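PDB 2Z8U: TATA-box-binding protein from Methanococcus jannaschii, which probably binds the TATA box promoter element near the transcription start and acts as a general initiation factor for archaeal RNA polymerase. Local coordinates for residues 59-64 and 85-90; 34-39 and 94-99; 13-18 and 169-174; 72-75 and 79-82. All coordinates share one frame; numbering follows the deposited sequence.

Contact 1 (59-64 and 85-90); sequences VALLIF and KKIIKE
L61 and I63 both direct their CB atoms from one face of strand 59-63 toward I87, which points back at them from helix 77-94. The three residues are buried and form the whole contact, about 102 Å² in sum; no hydrogen bond crosses it. The backbones stay well apart, with L61 CA and I87 CA 9.3 Å from each other, so the gap is spanned by branched side chains alone.

I87 divides its two branches between the two partners. Its chi1 of -60° sets CG1 opposite the carbonyl carbon and CG2 opposite the backbone N, and each branch meets a different strand residue. On the CG1 branch, I87 CG1 lies 4.2 Å from L61 CD2. Here the side chains do not meet head on: the leucine and isoleucine run antiparallel, flank to flank, so one methyl of the leucine rests alongside the isoleucine's ethyl arm. On the other branch, I87 CG2 faces I63 CD1 at 4.4 Å, a looser approach. I63 CD1 is anti to CA about the CB-CG1 bond (chi2 176°), which carries this terminal methyl to I87. The two strand methyls, L61 CD2 and I63 CD1, are 5.2 Å apart.

A60 and L62 belong to the other face of the strand, where both pack on L126 of the second subunit; that is probably the concave face that receives DNA in related TBPs. On the face of L61 and I63, helix 77-94 lies across the antiparallel sheet, and L61 also touches I84 one turn earlier, as well as L54 and V69 on the flanking strands 50-54 and 68-72.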
loop_
_atom_site.group_PDB
_atom_site.type_symbol
_atom_site.label_atom_id
_atom_site.label_comp_id
_atom_site.label_asym_id
_atom_site.label_seq_id
_atom_site.Cartn_x
_atom_site.Cartn_y
_atom_site.Cartn_z
ATOM N N VAL B 59 3.781 -4.937 40.893
ATOM C CA VAL B 59 3.478 -5.752 39.714
ATOM C C VAL B 59 1.969 -5.740 39.455
ATOM O O VAL B 59 1.177 -5.557 40.381
ATOM C CB VAL B 59 3.994 -7.222 39.842
ATOM C CG1 VAL B 59 5.514 -7.283 40.041
ATOM C CG2 VAL B 59 3.281 -7.965 40.966
ATOM N N ALA B 60 1.585 -5.948 38.197
ATOM C CA ALA B 60 0.189 -5.971 37.816
ATOM C C ALA B 60 -0.109 -7.260 37.059
ATOM O O ALA B 60 0.732 -7.759 36.297
ATOM C CB ALA B 60 -0.144 -4.756 36.949
ATOM N N LEU B 61 -1.305 -7.783 37.270
ATOM C CA LEU B 61 -1.722 -9.009 36.597
ATOM C C LEU B 61 -3.017 -8.747 35.848
ATOM O O LEU B 61 -3.886 -8.017 36.333
ATOM C CB LEU B 61 -1.923 -10.148 37.614
ATOM C CG LEU B 61 -0.702 -10.660 38.411
ATOM C CD1 LEU B 61 -0.532 -9.905 39.726
ATOM C CD2 LEU B 61 -0.901 -12.115 38.715
ATOM N N LEU B 62 -3.132 -9.351 34.669
ATOM C CA LEU B 62 -4.345 -9.346 33.888
ATOM C C LEU B 62 -4.792 -10.791 33.813
ATOM O O LEU B 62 -4.022 -11.664 33.388
ATOM C CB LEU B 62 -4.098 -8.767 32.488
ATOM C CG LEU B 62 -5.214 -8.837 31.427
ATOM C CD1 LEU B 62 -6.492 -8.137 31.850
ATOM C CD2 LEU B 62 -4.708 -8.266 30.100
ATOM N N ILE B 63 -6.005 -11.050 34.308
ATOM C CA ILE B 63 -6.513 -12.413 34.384
ATOM C C ILE B 63 -7.754 -12.590 33.504
ATOM O O ILE B 63 -8.712 -11.829 33.634
ATOM C CB ILE B 63 -6.885 -12.812 35.835
ATOM C CG1 ILE B 63 -5.737 -12.488 36.809
ATOM C CG2 ILE B 63 -7.306 -14.297 35.878
ATOM C CD1 ILE B 63 -6.044 -12.761 38.267
ATOM N N PHE B 64 -7.747 -13.626 32.663
ATOM C CA PHE B 64 -8.889 -13.912 31.792
ATOM C C PHE B 64 -9.688 -15.134 32.271
ATOM O O PHE B 64 -9.161 -15.978 32.994
ATOM C CB PHE B 64 -8.388 -14.122 30.357
ATOM C CG PHE B 64 -7.919 -12.855 29.683
ATOM C CD1 PHE B 64 -8.844 -11.928 29.190
ATOM C CD2 PHE B 64 -6.572 -12.592 29.538
ATOM C CE1 PHE B 64 -8.420 -10.755 28.555
ATOM C CE2 PHE B 64 -6.130 -11.422 28.894
ATOM C CZ PHE B 64 -7.066 -10.504 28.402
ATOM N N LYS B 85 2.102 -16.871 42.259
ATOM C CA LYS B 85 1.746 -17.919 43.214
ATOM C C LYS B 85 0.987 -17.407 44.472
ATOM O O LYS B 85 0.194 -18.124 45.062
ATOM C CB LYS B 85 2.942 -18.813 43.539
ATOM C CG LYS B 85 3.206 -19.853 42.421
ATOM C CD LYS B 85 4.625 -20.394 42.402
ATOM C CE LYS B 85 4.741 -21.665 41.481
ATOM N NZ LYS B 85 4.554 -21.490 39.951
ATOM N N LYS B 86 1.245 -16.162 44.862
ATOM C CA LYS B 86 0.550 -15.537 45.993
ATOM C C LYS B 86 -0.918 -15.336 45.669
ATOM O O LYS B 86 -1.817 -15.620 46.494
ATOM C CB LYS B 86 1.200 -14.189 46.307
ATOM C CG LYS B 86 2.473 -14.319 47.140
ATOM C CD LYS B 86 3.089 -12.966 47.481
ATOM C CE LYS B 86 4.484 -13.154 48.102
ATOM N NZ LYS B 86 5.108 -11.833 48.406
ATOM N N ILE B 87 -1.159 -14.845 44.451
ATOM C CA ILE B 87 -2.531 -14.696 43.926
ATOM C C ILE B 87 -3.231 -16.054 43.815
ATOM O O ILE B 87 -4.397 -16.178 44.222
ATOM C CB ILE B 87 -2.521 -13.932 42.576
ATOM C CG1 ILE B 87 -1.901 -12.524 42.763
ATOM C CG2 ILE B 87 -3.906 -13.912 41.918
ATOM C CD1 ILE B 87 -2.760 -11.515 43.512
ATOM N N ILE B 88 -2.533 -17.053 43.248
ATOM C CA ILE B 88 -3.045 -18.435 43.147
ATOM C C ILE B 88 -3.495 -18.985 44.519
ATOM O O ILE B 88 -4.588 -19.542 44.662
ATOM C CB ILE B 88 -1.982 -19.376 42.458
ATOM C CG1 ILE B 88 -1.875 -19.013 40.965
ATOM C CG2 ILE B 88 -2.305 -20.880 42.686
ATOM C CD1 ILE B 88 -0.831 -19.801 40.192
ATOM N N LYS B 89 -2.643 -18.813 45.524
ATOM C CA LYS B 89 -2.989 -19.241 46.888
ATOM C C LYS B 89 -4.290 -18.599 47.366
ATOM O O LYS B 89 -5.127 -19.272 47.948
ATOM C CB LYS B 89 -1.864 -18.933 47.855
ATOM C CG LYS B 89 -2.177 -19.290 49.298
ATOM C CD LYS B 89 -0.922 -19.140 50.141
ATOM C CE LYS B 89 -1.154 -19.651 51.556
ATOM N NZ LYS B 89 -2.364 -19.087 52.203
ATOM N N GLU B 90 -4.463 -17.297 47.147
ATOM C CA GLU B 90 -5.719 -16.652 47.559
ATOM C C GLU B 90 -6.917 -17.263 46.872
ATOM O O GLU B 90 -7.922 -17.569 47.513
ATOM C CB GLU B 90 -5.710 -15.162 47.253
ATOM C CG GLU B 90 -4.755 -14.353 48.082
ATOM C CD GLU B 90 -4.851 -12.911 47.665
ATOM O OE1 GLU B 90 -5.894 -12.286 47.945
ATOM O OE2 GLU B 90 -3.913 -12.415 47.037
#

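Contact 2 (34-39 and 94-99); sequences AMILEN and AGIDVI
I36 and I96 meet tip to tip: the terminal methyls I36 CD1 and I96 CD1 are 3.8 Å apart. The contact is entirely apolar, burying about 100 Å² in sum. I36 reaches it with CG1 in the crowded position between backbone N and carbonyl carbon (chi1 58°), then runs out extended to CD1.

A94 supplies the second apolar partner. Its CB lies 4.2 Å from I36 CG2, an ordinary packing distance; the model also brings A94 CB much nearer to I36 CD1 than two carbons can sit, so the detail of that approach is doubtful.

Of polar interactions across the contact there are none. The backbone evidence concerns the end of helix 77-94 instead: G95 has a positive phi (91°) and two bonds lead back into the last turn, a Schellman motif. A CB at G95 would press on the carbonyl O of A94. Past this turn the chain brings I96 round to I36.

The contact therefore joins the end of helix 30-36 to the end of helix 77-94. I36 also touches L91, while L37 packs on E90 and L91 of helix 77-94 and on C52 of strand 50-54; further along, V98 lies on I88.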
loop_
_atom_site.group_PDB
_atom_site.type_symbol
_atom_site.label_atom_id
_atom_site.label_comp_id
_atom_site.label_asym_id
_atom_site.label_seq_id
_atom_site.Cartn_x
_atom_site.Cartn_y
_atom_site.Cartn_z
ATOM N N ALA B 34 -12.751 -11.108 41.674
ATOM C CA ALA B 34 -12.876 -9.714 42.102
ATOM C C ALA B 34 -13.375 -9.563 43.542
ATOM O O ALA B 34 -13.035 -8.586 44.225
ATOM C CB ALA B 34 -13.759 -8.938 41.130
ATOM N N MET B 35 -14.164 -10.527 44.016
ATOM C CA MET B 35 -14.605 -10.520 45.415
ATOM C C MET B 35 -13.470 -10.717 46.418
ATOM O O MET B 35 -13.588 -10.328 47.571
ATOM C CB MET B 35 -15.650 -11.598 45.667
ATOM C CG MET B 35 -16.970 -11.316 45.012
ATOM S SD MET B 35 -18.082 -12.678 45.350
ATOM C CE MET B 35 -19.563 -12.111 44.603
ATOM N N ILE B 36 -12.379 -11.325 45.997
ATOM C CA ILE B 36 -11.345 -11.605 46.989
ATOM C C ILE B 36 -10.029 -10.883 46.775
ATOM O O ILE B 36 -9.341 -10.576 47.749
ATOM C CB ILE B 36 -11.123 -13.114 47.202
ATOM C CG1 ILE B 36 -10.744 -13.778 45.891
ATOM C CG2 ILE B 36 -12.360 -13.752 47.907
ATOM C CD1 ILE B 36 -10.418 -15.243 45.984
ATOM N N LEU B 37 -9.662 -10.608 45.532
ATOM C CA LEU B 37 -8.452 -9.821 45.305
ATOM C C LEU B 37 -8.673 -8.359 45.648
ATOM O O LEU B 37 -9.587 -7.725 45.128
ATOM C CB LEU B 37 -7.950 -9.941 43.872
ATOM C CG LEU B 37 -7.579 -11.333 43.380
ATOM C CD1 LEU B 37 -6.947 -11.211 41.998
ATOM C CD2 LEU B 37 -6.643 -12.041 44.355
ATOM N N GLU B 38 -7.822 -7.833 46.520
ATOM C CA GLU B 38 -7.787 -6.396 46.764
ATOM C C GLU B 38 -7.129 -5.718 45.561
ATOM O O GLU B 38 -6.245 -6.299 44.931
ATOM C CB GLU B 38 -7.020 -6.088 48.053
ATOM C CG GLU B 38 -7.736 -6.527 49.340
ATOM C CD GLU B 38 -8.928 -5.654 49.716
ATOM O OE1 GLU B 38 -8.821 -4.406 49.626
ATOM O OE2 GLU B 38 -9.977 -6.220 50.121
ATOM N N ASN B 39 -7.580 -4.510 45.228
ATOM C CA ASN B 39 -7.009 -3.739 44.119
ATOM C C ASN B 39 -7.421 -4.269 42.747
ATOM O O ASN B 39 -6.687 -4.073 41.762
ATOM C CB ASN B 39 -5.470 -3.719 44.196
ATOM C CG ASN B 39 -4.943 -3.098 45.480
ATOM O OD1 ASN B 39 -3.853 -3.441 45.937
ATOM N ND2 ASN B 39 -5.708 -2.181 46.064
ATOM N N ALA B 94 -9.865 -19.387 48.498
ATOM C CA ALA B 94 -11.246 -18.990 48.241
ATOM C C ALA B 94 -12.129 -20.100 47.675
ATOM O O ALA B 94 -13.341 -19.951 47.638
ATOM C CB ALA B 94 -11.305 -17.768 47.337
ATOM N N GLY B 95 -11.530 -21.220 47.289
ATOM C CA GLY B 95 -12.289 -22.329 46.733
ATOM C C GLY B 95 -12.399 -22.235 45.216
ATOM O O GLY B 95 -13.210 -22.929 44.604
ATOM N N ILE B 96 -11.594 -21.365 44.611
ATOM C CA ILE B 96 -11.579 -21.227 43.154
ATOM C C ILE B 96 -10.585 -22.207 42.581
ATOM O O ILE B 96 -9.433 -22.288 43.030
ATOM C CB ILE B 96 -11.274 -19.770 42.685
ATOM C CG1 ILE B 96 -12.453 -18.857 43.027
ATOM C CG2 ILE B 96 -11.051 -19.743 41.177
ATOM C CD1 ILE B 96 -12.100 -17.415 43.407
ATOM N N ASP B 97 -11.035 -22.970 41.598
ATOM C CA ASP B 97 -10.228 -24.016 41.035
ATOM C C ASP B 97 -9.064 -23.449 40.208
ATOM O O ASP B 97 -9.298 -22.838 39.168
ATOM C CB ASP B 97 -11.077 -24.912 40.152
ATOM C CG ASP B 97 -10.337 -26.149 39.729
ATOM O OD1 ASP B 97 -9.452 -26.591 40.492
ATOM O OD2 ASP B 97 -10.622 -26.675 38.631
ATOM N N VAL B 98 -7.835 -23.674 40.679
ATOM C CA VAL B 98 -6.609 -23.159 40.022
ATOM C C VAL B 98 -5.502 -24.201 39.946
ATOM O O VAL B 98 -5.481 -25.161 40.710
ATOM C CB VAL B 98 -6.071 -21.829 40.669
ATOM C CG1 VAL B 98 -7.004 -20.665 40.398
ATOM C CG2 VAL B 98 -5.847 -21.990 42.150
ATOM N N ILE B 99 -4.597 -24.029 38.979
ATOM C CA ILE B 99 -3.412 -24.855 38.836
ATOM C C ILE B 99 -2.406 -24.256 39.820
ATOM O O ILE B 99 -2.153 -23.062 39.768
ATOM C CB ILE B 99 -2.849 -24.748 37.368
ATOM C CG1 ILE B 99 -3.853 -25.342 36.362
ATOM C CG2 ILE B 99 -1.448 -25.403 37.215
ATOM C CD1 ILE B 99 -3.468 -25.126 34.876
#

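Contact 3 (13-18 and 169-174); sequences IKIVNV and EDAKRA
I13 and K172 mark the closest backbone approach, with their CA atoms 6.4 Å apart, where the chain entering strand 14-23 passes beside helix 168-183. Further on, the strand is interrupted by a classic beta bulge, V16 and N17 both facing V110. The contact is concentrated before the bulge, at I13 and I15.

I13 is laid against A171 along two branches. A chi1 of -73° puts CG2 opposite the backbone N, and I13 CG2 touches A171 CB at 3.7 Å. The ethyl arm goes to the helix backbone: I13 CG1 and I13 CD1 each lie 3.6 Å from A171 O, so an apolar arm rests alongside a carbonyl. I13 CG1 is also 4.0 Å from K172 N. An alanine here would remove both branches, and is likely to open a gap beside A171 CB and the helix carbonyl that the isoleucine's arm now adjoins.

Strand 14-23, into which I13 leads, belongs to the first of the two repeats of the TBP saddle, and helix 168-183 to the second. The strand pairs antiparallel with strand 105-114 of the second repeat at the middle of the sheet, and the second repeat's helix packs against its beginning.

I15 adds less: its CB is not aimed at the helix, yet I15 CD1 comes to 4.4 Å from A171 CB. I13 further touches L175 of the helix and I162 of strand 159-163. On the helix's far side, R173 NH1 makes a salt bridge to D170 OD1 at 2.7 Å; the acceptor lies in the guanidinium plane, whereas the nitrogen stands 48° out of the carboxylate plane. R173 NH2 has a second partner in D147.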
loop_
_atom_site.group_PDB
_atom_site.type_symbol
_atom_site.label_atom_id
_atom_site.label_comp_id
_atom_site.label_asym_id
_atom_site.label_seq_id
_atom_site.Cartn_x
_atom_site.Cartn_y
_atom_site.Cartn_z
ATOM N N ILE B 13 24.719 -6.267 30.302
ATOM C CA ILE B 13 23.261 -6.266 30.310
ATOM C C ILE B 13 22.699 -6.311 31.732
ATOM O O ILE B 13 23.113 -7.141 32.545
ATOM C CB ILE B 13 22.706 -7.486 29.486
ATOM C CG1 ILE B 13 22.892 -7.268 27.976
ATOM C CG2 ILE B 13 21.270 -7.872 29.893
ATOM C CD1 ILE B 13 22.245 -5.996 27.392
ATOM N N LYS B 14 21.769 -5.406 32.023
ATOM C CA LYS B 14 20.954 -5.471 33.241
ATOM C C LYS B 14 19.502 -5.594 32.834
ATOM O O LYS B 14 19.023 -4.785 32.038
ATOM C CB LYS B 14 21.155 -4.204 34.085
ATOM C CG LYS B 14 20.174 -4.085 35.258
ATOM C CD LYS B 14 20.608 -3.005 36.256
ATOM C CE LYS B 14 19.719 -3.010 37.513
ATOM N NZ LYS B 14 19.321 -4.393 37.953
ATOM N N ILE B 15 18.798 -6.604 33.366
ATOM C CA ILE B 15 17.376 -6.768 33.090
ATOM C C ILE B 15 16.644 -5.863 34.074
ATOM O O ILE B 15 16.923 -5.877 35.289
ATOM C CB ILE B 15 16.932 -8.237 33.244
ATOM C CG1 ILE B 15 17.773 -9.150 32.331
ATOM C CG2 ILE B 15 15.407 -8.388 33.035
ATOM C CD1 ILE B 15 17.661 -8.842 30.860
ATOM N N VAL B 16 15.776 -5.021 33.546
ATOM C CA VAL B 16 15.114 -4.025 34.374
ATOM C C VAL B 16 13.682 -4.447 34.624
ATOM O O VAL B 16 13.156 -4.264 35.720
ATOM C CB VAL B 16 15.236 -2.592 33.793
ATOM C CG1 VAL B 16 14.282 -1.639 34.499
ATOM C CG2 VAL B 16 16.674 -2.077 33.956
ATOM N N ASN B 17 13.057 -5.050 33.627
ATOM C CA ASN B 17 11.746 -5.612 33.830
ATOM C C ASN B 17 11.478 -6.816 32.947
ATOM O O ASN B 17 12.169 -7.047 31.969
ATOM C CB ASN B 17 10.634 -4.526 33.752
ATOM C CG ASN B 17 10.056 -4.306 32.344
ATOM O OD1 ASN B 17 9.923 -3.165 31.903
ATOM N ND2 ASN B 17 9.632 -5.369 31.682
ATOM N N VAL B 18 10.471 -7.600 33.309
ATOM C CA VAL B 18 10.043 -8.697 32.443
ATOM C C VAL B 18 8.526 -8.643 32.298
ATOM O O VAL B 18 7.855 -8.074 33.163
ATOM C CB VAL B 18 10.471 -10.077 32.983
ATOM C CG1 VAL B 18 11.978 -10.180 33.164
ATOM C CG2 VAL B 18 9.747 -10.431 34.312
ATOM N N GLU B 169 19.976 -14.427 27.560
ATOM C CA GLU B 169 20.973 -14.800 26.536
ATOM C C GLU B 169 20.815 -14.011 25.235
ATOM O O GLU B 169 21.807 -13.562 24.645
ATOM C CB GLU B 169 20.946 -16.300 26.242
ATOM C CG GLU B 169 19.568 -16.955 26.271
ATOM C CD GLU B 169 19.174 -17.484 27.659
ATOM O OE1 GLU B 169 18.851 -18.689 27.756
ATOM O OE2 GLU B 169 19.169 -16.701 28.639
ATOM N N ASP B 170 19.574 -13.847 24.787
ATOM C CA ASP B 170 19.304 -12.972 23.638
ATOM C C ASP B 170 19.697 -11.515 23.891
ATOM O O ASP B 170 20.046 -10.818 22.956
ATOM C CB ASP B 170 17.832 -13.000 23.231
ATOM C CG ASP B 170 17.473 -14.191 22.363
ATOM O OD1 ASP B 170 18.378 -14.895 21.861
ATOM O OD2 ASP B 170 16.263 -14.434 22.210
ATOM N N ALA B 171 19.588 -11.044 25.132
ATOM C CA ALA B 171 19.962 -9.649 25.456
ATOM C C ALA B 171 21.447 -9.420 25.231
ATOM O O ALA B 171 21.869 -8.369 24.708
ATOM C CB ALA B 171 19.589 -9.305 26.912
ATOM N N LYS B 172 22.228 -10.414 25.650
ATOM C CA LYS B 172 23.681 -10.431 25.459
ATOM C C LYS B 172 24.051 -10.431 23.979
ATOM O O LYS B 172 24.929 -9.680 23.558
ATOM C CB LYS B 172 24.289 -11.657 26.145
ATOM C CG LYS B 172 24.434 -11.531 27.655
ATOM C CD LYS B 172 24.830 -12.870 28.269
ATOM C CE LYS B 172 24.767 -12.816 29.775
ATOM N NZ LYS B 172 25.011 -14.165 30.366
ATOM N N ARG B 173 23.383 -11.280 23.200
ATOM C CA ARG B 173 23.591 -11.371 21.746
ATOM C C ARG B 173 23.260 -10.058 21.030
ATOM O O ARG B 173 23.936 -9.671 20.069
ATOM C CB ARG B 173 22.721 -12.483 21.164
ATOM C CG ARG B 173 22.999 -13.872 21.712
ATOM C CD ARG B 173 22.089 -14.924 21.056
ATOM N NE ARG B 173 21.987 -14.727 19.612
ATOM C CZ ARG B 173 20.847 -14.630 18.928
ATOM N NH1 ARG B 173 19.669 -14.734 19.537
ATOM N NH2 ARG B 173 20.888 -14.435 17.618
ATOM N N ALA B 174 22.194 -9.398 21.492
ATOM C CA ALA B 174 21.813 -8.076 21.020
ATOM C C ALA B 174 22.884 -7.027 21.334
ATOM O O ALA B 174 23.272 -6.242 20.455
ATOM C CB ALA B 174 20.482 -7.675 21.642
#

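Contact 4 (72-75 and 79-82); sequences TGAK and EAEI
A74 and A80 make the nearest backbone approach, their CA atoms 5.2 Å apart, because the chain leaves strand 68-72, turns through G73 and enters helix 77-94 within a few residues. G73 has a positive phi, at which a CB would collide with the carbonyl O of T72.

The small side chains make the apolar half. A74 CB, directed at the helix, meets A80 CB at 3.6 Å and sits equally near A80 N, so a methyl is pressed against the helix backbone; alanines permit this approach. A74 also packs on V59 and V18, and A80 on V20, contacts that set both the turn and the first part of the helix against the sheet.

The polar half is the side chain of E79, which reaches back over A74. With CG opposite its backbone N (chi1 179°) and an extended chain beyond, the carboxylate arrives at the turn, and E79 CG passes 4.1 Å from A74 CB. K75 N donates to E79 OE2 at 2.8 Å. The bond is fairly straight, with an N-H...O angle of 162°. Its donor stands 42° out of the carboxylate plane. The backbone N of E79 in turn bonds to S76 OG. With an alanine here, the K75 amide would probably lose this acceptor, and the turn before the helix one of its ties.

The K75 and E79 chains pass at a slant without a salt bridge, K75 NZ and E79 OE1 being 6.1 Å apart. The bond to the turn is made by the main-chain amide; the lysine's charge, not in contact, probably adds at most a long-range attraction, and a carboxylate at the start of a helix is likely to interact favourably with its dipole.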
loop_
_atom_site.group_PDB
_atom_site.type_symbol
_atom_site.label_atom_id
_atom_site.label_comp_id
_atom_site.label_asym_id
_atom_site.label_seq_id
_atom_site.Cartn_x
_atom_site.Cartn_y
_atom_site.Cartn_z
ATOM N N THR B 72 3.027 -7.825 34.412
ATOM C CA THR B 72 3.994 -6.782 34.105
ATOM C C THR B 72 4.536 -6.214 35.414
ATOM O O THR B 72 3.910 -6.356 36.463
ATOM C CB THR B 72 3.296 -5.662 33.268
ATOM O OG1 THR B 72 4.269 -4.731 32.806
ATOM C CG2 THR B 72 2.260 -4.935 34.091
ATOM N N GLY B 73 5.712 -5.589 35.353
ATOM C CA GLY B 73 6.239 -4.841 36.479
ATOM C C GLY B 73 7.357 -5.526 37.231
ATOM O O GLY B 73 8.159 -4.853 37.895
ATOM N N ALA B 74 7.408 -6.857 37.157
ATOM C CA ALA B 74 8.428 -7.622 37.877
ATOM C C ALA B 74 9.831 -7.355 37.317
ATOM O O ALA B 74 9.988 -7.084 36.127
ATOM C CB ALA B 74 8.111 -9.094 37.827
ATOM N N LYS B 75 10.826 -7.437 38.188
ATOM C CA LYS B 75 12.219 -7.209 37.830
ATOM C C LYS B 75 12.799 -8.454 37.150
ATOM O O LYS B 75 13.771 -8.358 36.402
ATOM C CB LYS B 75 13.063 -6.853 39.068
ATOM C CG LYS B 75 12.713 -5.537 39.784
ATOM C CD LYS B 75 13.780 -5.196 40.854
ATOM C CE LYS B 75 13.361 -4.024 41.733
ATOM N NZ LYS B 75 14.498 -3.460 42.526
ATOM N N GLU B 79 10.599 -13.157 40.318
ATOM C CA GLU B 79 9.778 -12.224 41.077
ATOM C C GLU B 79 8.302 -12.291 40.647
ATOM O O GLU B 79 7.383 -12.272 41.492
ATOM C CB GLU B 79 10.270 -10.798 40.932
ATOM C CG GLU B 79 9.402 -9.808 41.703
ATOM C CD GLU B 79 10.010 -8.442 41.798
ATOM O OE1 GLU B 79 10.679 -8.151 42.815
ATOM O OE2 GLU B 79 9.838 -7.666 40.845
ATOM N N ALA B 80 8.099 -12.341 39.329
ATOM C CA ALA B 80 6.773 -12.490 38.749
ATOM C C ALA B 80 6.118 -13.789 39.222
ATOM O O ALA B 80 4.970 -13.774 39.617
ATOM C CB ALA B 80 6.823 -12.434 37.245
ATOM N N GLU B 81 6.844 -14.906 39.173
ATOM C CA GLU B 81 6.275 -16.199 39.605
ATOM C C GLU B 81 5.840 -16.186 41.081
ATOM O O GLU B 81 4.793 -16.753 41.448
ATOM C CB GLU B 81 7.263 -17.341 39.350
ATOM C CG GLU B 81 6.618 -18.732 39.644
ATOM C CD GLU B 81 7.461 -19.888 39.133
ATOM O OE1 GLU B 81 8.347 -19.656 38.273
ATOM O OE2 GLU B 81 7.227 -21.032 39.585
ATOM N N ILE B 82 6.649 -15.545 41.924
ATOM C CA ILE B 82 6.310 -15.391 43.340
ATOM C C ILE B 82 4.986 -14.639 43.507
ATOM O O ILE B 82 4.110 -15.096 44.244
ATOM C CB ILE B 82 7.486 -14.754 44.143
ATOM C CG1 ILE B 82 8.639 -15.762 44.209
ATOM C CG2 ILE B 82 7.067 -14.360 45.556
ATOM C CD1 ILE B 82 9.987 -15.188 44.644
#

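Contacts 1 and 4 share helix 77-94 and meet through the strand pairing, where A60 N lies 2.9 Å from T72 O, a probable hydrogen bond. Contact 2 closes the far end of the same helix; its centre is about 8 Å from that of contact 1, and I88 CD1 packs 3.5 Å from I99 O. Contact 4 joins contact 3 through V18 N and A74 O, 2.9 Å apart and probably hydrogen bonded. Contact 3, which links the two repeats, has its centre about 33 Å from that of contact 2, on the opposite side of the chain's centre. Contact 1 packs the helix on the side of the sheet away from the probable DNA-binding face, which T72 of contact 4 joins.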